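Local coordinates for protein aspartate semialdehyde dehydrogenase (Francisella tularensis subsp. tularensis, PDB 4WOJ) that probably catalyses the NADPH-dependent reductive dephosphorylation of L-aspartyl-4-phosphate to L-aspartate-semialdehyde, a shared step in lysine, methionine and threonine biosynthesis, at residues P119-Q124 / N252-T257; M146-A151 / Q299-V304; D157-V162 / L280-R285. All coordinates share one frame; numbering follows the deposited sequence.

Contact 1 of 3, residues P119-Q124 / N252-T257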
loop_
_atom_site.group_PDB
_atom_site.type_symbol
_atom_site.label_atom_id
_atom_site.label_comp_id
_atom_site.label_asym_id
_atom_site.label_seq_id
_atom_site.Cartn_x
_atom_site.Cartn_y
_atom_site.Cartn_z
ATOM N N PRO B 119 6.372 14.272 22.296
ATOM C CA PRO B 119 5.470 13.392 23.052
ATOM C C PRO B 119 6.135 12.072 23.469
ATOM O O PRO B 119 5.546 11.290 24.209
ATOM C CB PRO B 119 4.332 13.131 22.062
ATOM C CG PRO B 119 4.368 14.298 21.164
ATOM C CD PRO B 119 5.831 14.545 20.960
ATOM N N LEU B 120 7.335 11.807 22.963
ATOM C CA LEU B 120 8.082 10.587 23.361
ATOM C C LEU B 120 9.410 10.850 24.069
ATOM O O LEU B 120 9.831 10.059 24.893
ATOM C CB LEU B 120 8.287 9.677 22.137
ATOM C CG LEU B 120 7.114 8.729 21.842
ATOM C CD1 LEU B 120 7.335 8.016 20.532
ATOM C CD2 LEU B 120 6.967 7.705 22.961
ATOM N N ASN B 121 10.079 11.950 23.751
ATOM C CA ASN B 121 11.408 12.190 24.294
ATOM C C ASN B 121 11.571 13.617 24.717
ATOM O O ASN B 121 12.650 14.187 24.602
ATOM C CB ASN B 121 12.487 11.873 23.270
ATOM C CG ASN B 121 12.457 12.818 22.083
ATOM O OD1 ASN B 121 11.476 13.512 21.852
ATOM N ND2 ASN B 121 13.533 12.845 21.328
ATOM N N HIS B 122 10.508 14.216 25.214
ATOM C CA HIS B 122 10.626 15.551 25.742
ATOM C C HIS B 122 11.724 15.662 26.833
ATOM O O HIS B 122 12.575 16.580 26.791
ATOM C CB HIS B 122 9.312 15.951 26.347
ATOM C CG HIS B 122 9.171 17.417 26.545
ATOM N ND1 HIS B 122 7.964 18.064 26.401
ATOM C CD2 HIS B 122 10.072 18.369 26.884
ATOM C CE1 HIS B 122 8.123 19.349 26.662
ATOM N NE2 HIS B 122 9.389 19.559 26.970
ATOM N N ASP B 123 11.704 14.735 27.789
ATOM C CA ASP B 123 12.706 14.747 28.896
ATOM C C ASP B 123 14.157 14.811 28.413
ATOM O O ASP B 123 15.031 15.371 29.067
ATOM C CB ASP B 123 12.520 13.589 29.867
ATOM C CG ASP B 123 12.178 12.249 29.188
ATOM O OD1 ASP B 123 12.477 11.995 27.995
ATOM O OD2 ASP B 123 11.563 11.427 29.898
ATOM N N GLN B 124 14.371 14.343 27.206
ATOM C CA GLN B 124 15.702 14.273 26.647
ATOM C C GLN B 124 16.049 15.509 25.930
ATOM O O GLN B 124 17.214 15.864 25.886
ATOM C CB GLN B 124 15.819 13.162 25.623
ATOM C CG GLN B 124 15.706 11.733 26.184
ATOM C CD GLN B 124 15.922 10.727 25.063
ATOM O OE1 GLN B 124 16.954 10.776 24.324
ATOM N NE2 GLN B 124 14.924 9.837 24.873
ATOM N N ASN B 252 15.248 3.983 17.728
ATOM C CA ASN B 252 16.108 3.688 18.898
ATOM C C ASN B 252 16.836 4.928 19.428
ATOM O O ASN B 252 16.982 5.107 20.630
ATOM C CB ASN B 252 17.010 2.497 18.605
ATOM C CG ASN B 252 16.204 1.204 18.559
ATOM O OD1 ASN B 252 15.798 0.689 19.603
ATOM N ND2 ASN B 252 15.880 0.728 17.360
ATOM N N LYS B 253 17.204 5.833 18.535
ATOM C CA LYS B 253 17.767 7.109 18.996
ATOM C C LYS B 253 16.702 7.922 19.757
ATOM O O LYS B 253 16.994 8.504 20.781
ATOM C CB LYS B 253 18.384 7.906 17.855
ATOM C CG LYS B 253 18.948 9.231 18.328
ATOM C CD LYS B 253 20.026 9.806 17.412
ATOM C CE LYS B 253 20.793 10.892 18.160
ATOM N NZ LYS B 253 21.789 11.588 17.292
ATOM N N ILE B 254 15.472 7.954 19.259
ATOM C CA ILE B 254 14.424 8.752 19.898
ATOM C C ILE B 254 14.103 8.204 21.266
ATOM O O ILE B 254 13.900 8.952 22.216
ATOM C CB ILE B 254 13.125 8.784 19.076
ATOM C CG1 ILE B 254 13.321 9.578 17.789
ATOM C CG2 ILE B 254 12.000 9.432 19.879
ATOM C CD1 ILE B 254 12.142 9.520 16.843
ATOM N N LEU B 255 13.987 6.893 21.362
ATOM C CA LEU B 255 13.679 6.244 22.658
ATOM C C LEU B 255 14.935 6.068 23.540
ATOM O O LEU B 255 14.803 5.731 24.705
ATOM C CB LEU B 255 13.022 4.884 22.438
ATOM C CG LEU B 255 11.686 4.905 21.697
ATOM C CD1 LEU B 255 11.332 3.539 21.159
ATOM C CD2 LEU B 255 10.573 5.419 22.598
ATOM N N ASP B 256 16.120 6.285 22.956
ATOM C CA ASP B 256 17.423 5.930 23.547
ATOM C C ASP B 256 17.319 4.621 24.262
ATOM O O ASP B 256 17.359 4.562 25.474
ATOM C CB ASP B 256 18.000 6.966 24.536
ATOM C CG ASP B 256 19.433 6.545 25.054
ATOM O OD1 ASP B 256 20.139 5.786 24.322
ATOM O OD2 ASP B 256 19.845 6.939 26.177
ATOM N N THR B 257 17.155 3.574 23.500
ATOM C CA THR B 257 16.961 2.249 24.087
ATOM C C THR B 257 18.257 1.612 24.600
ATOM O O THR B 257 19.320 1.775 24.024
ATOM C CB THR B 257 16.353 1.297 23.047
ATOM O OG1 THR B 257 16.993 1.542 21.775
ATOM C CG2 THR B 257 14.838 1.516 22.954
#

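Contact 2 of 3, residues M146-A151 / Q299-V304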
loop_
_atom_site.group_PDB
_atom_site.type_symbol
_atom_site.label_atom_id
_atom_site.label_comp_id
_atom_site.label_asym_id
_atom_site.label_seq_id
_atom_site.Cartn_x
_atom_site.Cartn_y
_atom_site.Cartn_z
ATOM N N MET B 146 4.754 6.451 13.112
ATOM C CA MET B 146 4.586 5.138 13.693
ATOM C C MET B 146 4.684 5.217 15.199
ATOM O O MET B 146 3.845 4.698 15.935
ATOM C CB MET B 146 5.696 4.253 13.192
ATOM C CG MET B 146 5.634 2.878 13.763
ATOM S SD MET B 146 7.233 2.132 13.480
ATOM C CE MET B 146 7.800 2.216 15.163
ATOM N N SER B 147 5.724 5.898 15.646
ATOM C CA SER B 147 6.041 5.956 17.047
ATOM C C SER B 147 4.912 6.590 17.806
ATOM O O SER B 147 4.548 6.119 18.883
ATOM C CB SER B 147 7.315 6.785 17.264
ATOM O OG SER B 147 8.393 6.223 16.530
ATOM N N LEU B 148 4.352 7.669 17.250
ATOM C CA LEU B 148 3.163 8.311 17.829
ATOM C C LEU B 148 1.944 7.383 17.887
ATOM O O LEU B 148 1.178 7.428 18.838
ATOM C CB LEU B 148 2.777 9.611 17.058
ATOM C CG LEU B 148 3.738 10.794 17.191
ATOM C CD1 LEU B 148 3.517 11.821 16.077
ATOM C CD2 LEU B 148 3.581 11.458 18.544
ATOM N N ALA B 149 1.737 6.578 16.868
ATOM C CA ALA B 149 0.562 5.724 16.833
ATOM C C ALA B 149 0.628 4.631 17.933
ATOM O O ALA B 149 -0.341 4.391 18.645
ATOM C CB ALA B 149 0.432 5.083 15.480
ATOM N N ILE B 150 1.778 3.993 18.076
ATOM C CA ILE B 150 1.937 2.967 19.116
ATOM C C ILE B 150 2.766 3.472 20.315
ATOM O O ILE B 150 3.383 2.688 21.043
ATOM C CB ILE B 150 2.550 1.687 18.538
ATOM C CG1 ILE B 150 3.857 1.981 17.811
ATOM C CG2 ILE B 150 1.557 1.055 17.582
ATOM C CD1 ILE B 150 4.621 0.739 17.418
ATOM N N ALA B 151 2.729 4.785 20.523
ATOM C CA ALA B 151 3.450 5.406 21.614
ATOM C C ALA B 151 3.165 4.761 22.975
ATOM O O ALA B 151 4.046 4.661 23.808
ATOM C CB ALA B 151 3.140 6.895 21.666
ATOM N N GLN B 299 -4.067 5.560 25.044
ATOM C CA GLN B 299 -3.453 6.502 26.003
ATOM C C GLN B 299 -1.995 6.934 25.688
ATOM O O GLN B 299 -1.329 7.527 26.517
ATOM C CB GLN B 299 -3.575 5.959 27.434
ATOM C CG GLN B 299 -5.041 5.800 27.855
ATOM C CD GLN B 299 -5.336 6.044 29.339
ATOM O OE1 GLN B 299 -6.277 5.452 29.884
ATOM N NE2 GLN B 299 -4.565 6.916 29.999
ATOM N N GLY B 300 -1.535 6.717 24.471
ATOM C CA GLY B 300 -0.193 7.143 24.109
ATOM C C GLY B 300 0.019 8.643 24.053
ATOM O O GLY B 300 1.134 9.118 24.356
ATOM N N ASN B 301 -1.017 9.373 23.612
ATOM C CA ASN B 301 -1.009 10.832 23.597
ATOM C C ASN B 301 -2.356 11.365 23.124
ATOM O O ASN B 301 -3.243 10.627 22.816
ATOM C CB ASN B 301 0.107 11.390 22.716
ATOM C CG ASN B 301 0.166 10.714 21.396
ATOM O OD1 ASN B 301 -0.628 11.017 20.494
ATOM N ND2 ASN B 301 1.104 9.750 21.261
ATOM N N GLU B 302 -2.502 12.666 23.116
ATOM C CA GLU B 302 -3.782 13.269 22.722
ATOM C C GLU B 302 -4.110 13.110 21.249
ATOM O O GLU B 302 -5.273 13.124 20.920
ATOM C CB GLU B 302 -3.879 14.729 23.143
ATOM C CG GLU B 302 -2.698 15.591 22.741
ATOM C CD GLU B 302 -2.978 17.070 22.975
ATOM O OE1 GLU B 302 -4.026 17.575 22.494
ATOM O OE2 GLU B 302 -2.141 17.732 23.629
ATOM N N TRP B 303 -3.102 12.900 20.388
ATOM C CA TRP B 303 -3.331 12.793 18.940
ATOM C C TRP B 303 -3.768 11.432 18.461
ATOM O O TRP B 303 -4.399 11.325 17.418
ATOM C CB TRP B 303 -2.108 13.288 18.171
ATOM C CG TRP B 303 -1.861 14.667 18.578
ATOM C CD1 TRP B 303 -2.513 15.799 18.124
ATOM C CD2 TRP B 303 -0.990 15.095 19.623
ATOM N NE1 TRP B 303 -2.040 16.910 18.778
ATOM C CE2 TRP B 303 -1.113 16.519 19.709
ATOM C CE3 TRP B 303 -0.138 14.426 20.499
ATOM C CZ2 TRP B 303 -0.409 17.270 20.627
ATOM C CZ3 TRP B 303 0.585 15.165 21.407
ATOM C CH2 TRP B 303 0.435 16.583 21.476
ATOM N N VAL B 304 -3.388 10.380 19.197
ATOM C CA VAL B 304 -3.759 9.014 18.829
ATOM C C VAL B 304 -5.280 8.924 18.756
ATOM O O VAL B 304 -5.958 9.280 19.679
ATOM C CB VAL B 304 -3.226 7.994 19.857
ATOM C CG1 VAL B 304 -3.831 6.618 19.660
ATOM C CG2 VAL B 304 -1.733 7.895 19.728
#

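Contact 3 of 3, residues D157-V162 / L280-R285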
loop_
_atom_site.group_PDB
_atom_site.type_symbol
_atom_site.label_atom_id
_atom_site.label_comp_id
_atom_site.label_asym_id
_atom_site.label_seq_id
_atom_site.Cartn_x
_atom_site.Cartn_y
_atom_site.Cartn_z
ATOM N N ASP B 157 7.783 0.178 27.246
ATOM C CA ASP B 157 8.753 -0.751 26.714
ATOM C C ASP B 157 8.157 -2.129 26.446
ATOM O O ASP B 157 8.780 -3.156 26.765
ATOM C CB ASP B 157 9.951 -0.878 27.654
ATOM C CG ASP B 157 11.164 -1.459 26.962
ATOM O OD1 ASP B 157 11.272 -1.341 25.705
ATOM O OD2 ASP B 157 12.020 -2.041 27.671
ATOM N N LEU B 158 6.963 -2.161 25.849
ATOM C CA LEU B 158 6.283 -3.438 25.561
ATOM C C LEU B 158 6.542 -4.021 24.168
ATOM O O LEU B 158 6.183 -5.157 23.891
ATOM C CB LEU B 158 4.783 -3.292 25.823
ATOM C CG LEU B 158 4.436 -3.178 27.319
ATOM C CD1 LEU B 158 2.965 -2.950 27.522
ATOM C CD2 LEU B 158 4.845 -4.425 28.102
ATOM N N VAL B 159 7.230 -3.274 23.311
ATOM C CA VAL B 159 7.391 -3.686 21.918
ATOM C C VAL B 159 8.766 -4.312 21.732
ATOM O O VAL B 159 9.779 -3.648 21.997
ATOM C CB VAL B 159 7.269 -2.472 20.978
ATOM C CG1 VAL B 159 7.587 -2.863 19.551
ATOM C CG2 VAL B 159 5.897 -1.849 21.099
ATOM N N GLU B 160 8.771 -5.558 21.235
ATOM C CA GLU B 160 9.987 -6.347 20.962
ATOM C C GLU B 160 10.505 -6.047 19.556
ATOM O O GLU B 160 11.692 -5.835 19.386
ATOM C CB GLU B 160 9.717 -7.854 21.087
ATOM C CG GLU B 160 10.988 -8.705 21.193
ATOM C CD GLU B 160 10.724 -10.170 21.529
ATOM O OE1 GLU B 160 10.074 -10.480 22.554
ATOM O OE2 GLU B 160 11.178 -11.042 20.768
ATOM N N TRP B 161 9.607 -6.077 18.557
ATOM C CA TRP B 161 9.874 -5.510 17.221
ATOM C C TRP B 161 8.635 -5.069 16.437
ATOM O O TRP B 161 7.533 -5.394 16.801
ATOM C CB TRP B 161 10.728 -6.420 16.348
ATOM C CG TRP B 161 10.246 -7.803 16.073
ATOM C CD1 TRP B 161 10.853 -8.955 16.506
ATOM C CD2 TRP B 161 9.147 -8.219 15.228
ATOM N NE1 TRP B 161 10.199 -10.033 16.016
ATOM C CE2 TRP B 161 9.147 -9.629 15.233
ATOM C CE3 TRP B 161 8.157 -7.543 14.496
ATOM C CZ2 TRP B 161 8.201 -10.387 14.545
ATOM C CZ3 TRP B 161 7.205 -8.292 13.804
ATOM C CH2 TRP B 161 7.234 -9.702 13.834
ATOM N N VAL B 162 8.878 -4.363 15.320
ATOM C CA VAL B 162 7.829 -3.865 14.413
ATOM C C VAL B 162 8.117 -4.105 12.930
ATOM O O VAL B 162 9.096 -3.598 12.406
ATOM C CB VAL B 162 7.675 -2.323 14.543
ATOM C CG1 VAL B 162 6.491 -1.849 13.745
ATOM C CG2 VAL B 162 7.573 -1.904 16.006
ATOM N N LEU B 280 1.086 -2.255 10.355
ATOM C CA LEU B 280 2.048 -2.592 11.342
ATOM C C LEU B 280 1.772 -3.979 11.810
ATOM O O LEU B 280 0.628 -4.367 11.989
ATOM C CB LEU B 280 1.996 -1.633 12.514
ATOM C CG LEU B 280 2.277 -0.173 12.202
ATOM C CD1 LEU B 280 2.392 0.545 13.527
ATOM C CD2 LEU B 280 3.526 0.074 11.389
ATOM N N THR B 281 2.846 -4.745 11.967
ATOM C CA THR B 281 2.775 -6.042 12.636
ATOM C C THR B 281 3.774 -5.967 13.759
ATOM O O THR B 281 4.968 -5.809 13.540
ATOM C CB THR B 281 3.068 -7.175 11.665
ATOM O OG1 THR B 281 2.141 -7.100 10.562
ATOM C CG2 THR B 281 2.911 -8.523 12.335
ATOM N N VAL B 282 3.263 -5.989 14.975
ATOM C CA VAL B 282 4.061 -5.654 16.154
ATOM C C VAL B 282 4.153 -6.873 17.051
ATOM O O VAL B 282 3.103 -7.454 17.404
ATOM C CB VAL B 282 3.446 -4.524 16.970
ATOM C CG1 VAL B 282 4.385 -4.115 18.074
ATOM C CG2 VAL B 282 3.155 -3.303 16.084
ATOM N N LYS B 283 5.391 -7.270 17.389
ATOM C CA LYS B 283 5.609 -8.364 18.336
ATOM C C LYS B 283 5.833 -7.726 19.689
ATOM O O LYS B 283 6.644 -6.829 19.826
ATOM C CB LYS B 283 6.808 -9.195 17.961
ATOM C CG LYS B 283 7.022 -10.376 18.890
ATOM C CD LYS B 283 8.245 -11.170 18.495
ATOM C CE LYS B 283 8.221 -12.549 19.100
ATOM N NZ LYS B 283 7.283 -13.436 18.360
ATOM N N LEU B 284 5.081 -8.189 20.681
ATOM C CA LEU B 284 5.160 -7.659 22.044
ATOM C C LEU B 284 6.146 -8.419 22.918
ATOM O O LEU B 284 6.508 -9.544 22.620
ATOM C CB LEU B 284 3.762 -7.662 22.687
ATOM C CG LEU B 284 2.721 -6.711 22.050
ATOM C CD1 LEU B 284 1.378 -6.904 22.698
ATOM C CD2 LEU B 284 3.134 -5.256 22.153
ATOM N N ARG B 285 6.577 -7.811 24.007
ATOM C CA ARG B 285 7.427 -8.528 24.961
ATOM C C ARG B 285 6.610 -9.440 25.877
ATOM O O ARG B 285 7.161 -10.310 26.516
ATOM C CB ARG B 285 8.229 -7.568 25.837
ATOM C CG ARG B 285 9.188 -6.688 25.086
ATOM C CD ARG B 285 10.238 -6.120 26.016
ATOM N NE ARG B 285 10.838 -4.898 25.475
ATOM C CZ ARG B 285 11.738 -4.866 24.501
ATOM N NH1 ARG B 285 12.158 -5.996 23.923
ATOM N NH2 ARG B 285 12.233 -3.698 24.108
#

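Contact 1 of 3, residues P119-Q124 / N252-T257
The side-chain amide of Asn121 has the methyl CG2 of Ile254 over one face, with ND2 and CG2 4.0 Å apart. The edges of this amide are held by the chain just before helix 118-130: ND2 donates to Leu115 O, and OD1 accepts from Leu117 N. These two bonds fix its rotation. The second flat group, the amide of Gln124, uses its NE2 across the contact. NE2 donates to Ile254 O at 3.0 Å. The bond is bent, with 133° at the hydrogen, and the acceptor lies tilted from the amide plane. Gln124 is stretched out beyond CG, which carries its amide across to the end of the other helix. Its OE1 lies 4.0 Å from Asp256 CB. Ile254 O is also approached by Asn121 CB, at 3.4 Å. The apolar part is looser. Leu120 CD2 meets Leu255 CD2 at 4.3 Å, and Leu120 CB faces Ile254 CG2 at 4.4 Å. Asp256 has positive phi and is the C-prime residue of a Schellman motif, in which Thr257 N bonds to Asn252 O and Asp256 N bonds weakly to Lys253 O. Lys253 leads away, and its NZ bonds to Ser113 O and Arg108 O. The contact thus sets the start of helix 118-130 of the Rossmann-type NAD-binding region against the Schellman-capped C-terminus of helix 242-255 from the dimerisation region.

Contact 2 of 3, residues M146-A151 / Q299-V304
Asn301, at the head of an Asx motif in the loop before strand 304-307, faces Leu148 and Ala151, where helix 141-149 ends. Its OD1 accepts from Val304 N at 3.1 Å and more weakly from Trp303 N. With OD1 tied down by its own loop, the amide turns ND2 to the helix end. CG stands between the backbone N and the carbonyl carbon (chi1 47°), which keeps the amide close to its own backbone. ND2 makes a weak, long hydrogen bond to Leu148 O, 3.4 Å, though a fairly straight one at 161°. The same nitrogen lies 3.5 Å from Ala151 CB, and the side chains of Leu148 and Asn301 cross at about a right angle. Val304 CG2 sits next to Leu148 O. The backbones come close here, with the CA atoms of Gly300 and Ala151 4.7 Å apart. Gly300 O takes a hydrogen bond from Lys155 NZ. Around this contact Trp303 packs edge-to-face with Trp355, and Leu148 and Ala149 touch Ile329. The arrangement is a buried helix C-terminus packed on a loop shaped by an Asx motif, which leads into strand 304-307 at one edge of the mixed sheet within this chain.

Contact 3 of 3, residues D157-V162 / L280-R285
Trp161 and Lys283 cross obliquely on one side of an antiparallel strand pair that carries a classic beta bulge. Lys283 CB sits over the centre of the six-membered ring, 3.7 Å from its centroid, as a CH-pi contact. Thr281 O lies at the ring edge. The lysine chain runs on past NE1 and ends in a salt bridge to Asp342. Glu160 lies side by side with it and points the same way. At the bulge, Glu160 N donates to Lys283 O at 2.9 Å, and Trp161 N does so weakly. Lys283 N returns a bond to Trp161 O. On the opposite face Val162 CG1 meets Val282 CG2 at 4.3 Å. At the dimer interface, Thr281 OG1 bonds to Asn163 OD1 and Trp161 packs on Leu339, both of the second subunit. Beyond the strands, Arg285 N donates to Leu158 O at 2.7 Å. The guanidinium plane of Arg285 is turned 68° from the carboxylate plane of Asp157, and Val159 O lies over one guanidinium face. NE donates to Asp157 O. NH2 donates a nearly straight hydrogen bond (170°), part of a salt bridge, to Asp157 OD1, which lies in the guanidinium plane but is met from above its own carboxylate plane.

Overall arrangement
Contact 1 is partly buried and joins helices of the NAD-binding and dimerisation regions. Contacts 2 and 3 are buried, although the Asp157 end of contact 3 is exposed. Contact 1 rests on one hydrogen bond from the Gln124 amide and loose aliphatic packing. Contact 2 has a weak hydrogen bond from the Asn301 amide and close backbone approach. Contact 3 is mainly strand pairing, closed by an ion pair, and alone reaches the second subunit. Contact 2 touches both others: Leu120 packs on Ser147 and Pro119 on Leu148 and Trp303, while Met146 and Ile150 meet Leu280 and Val162. Contacts 1 and 3 do not touch.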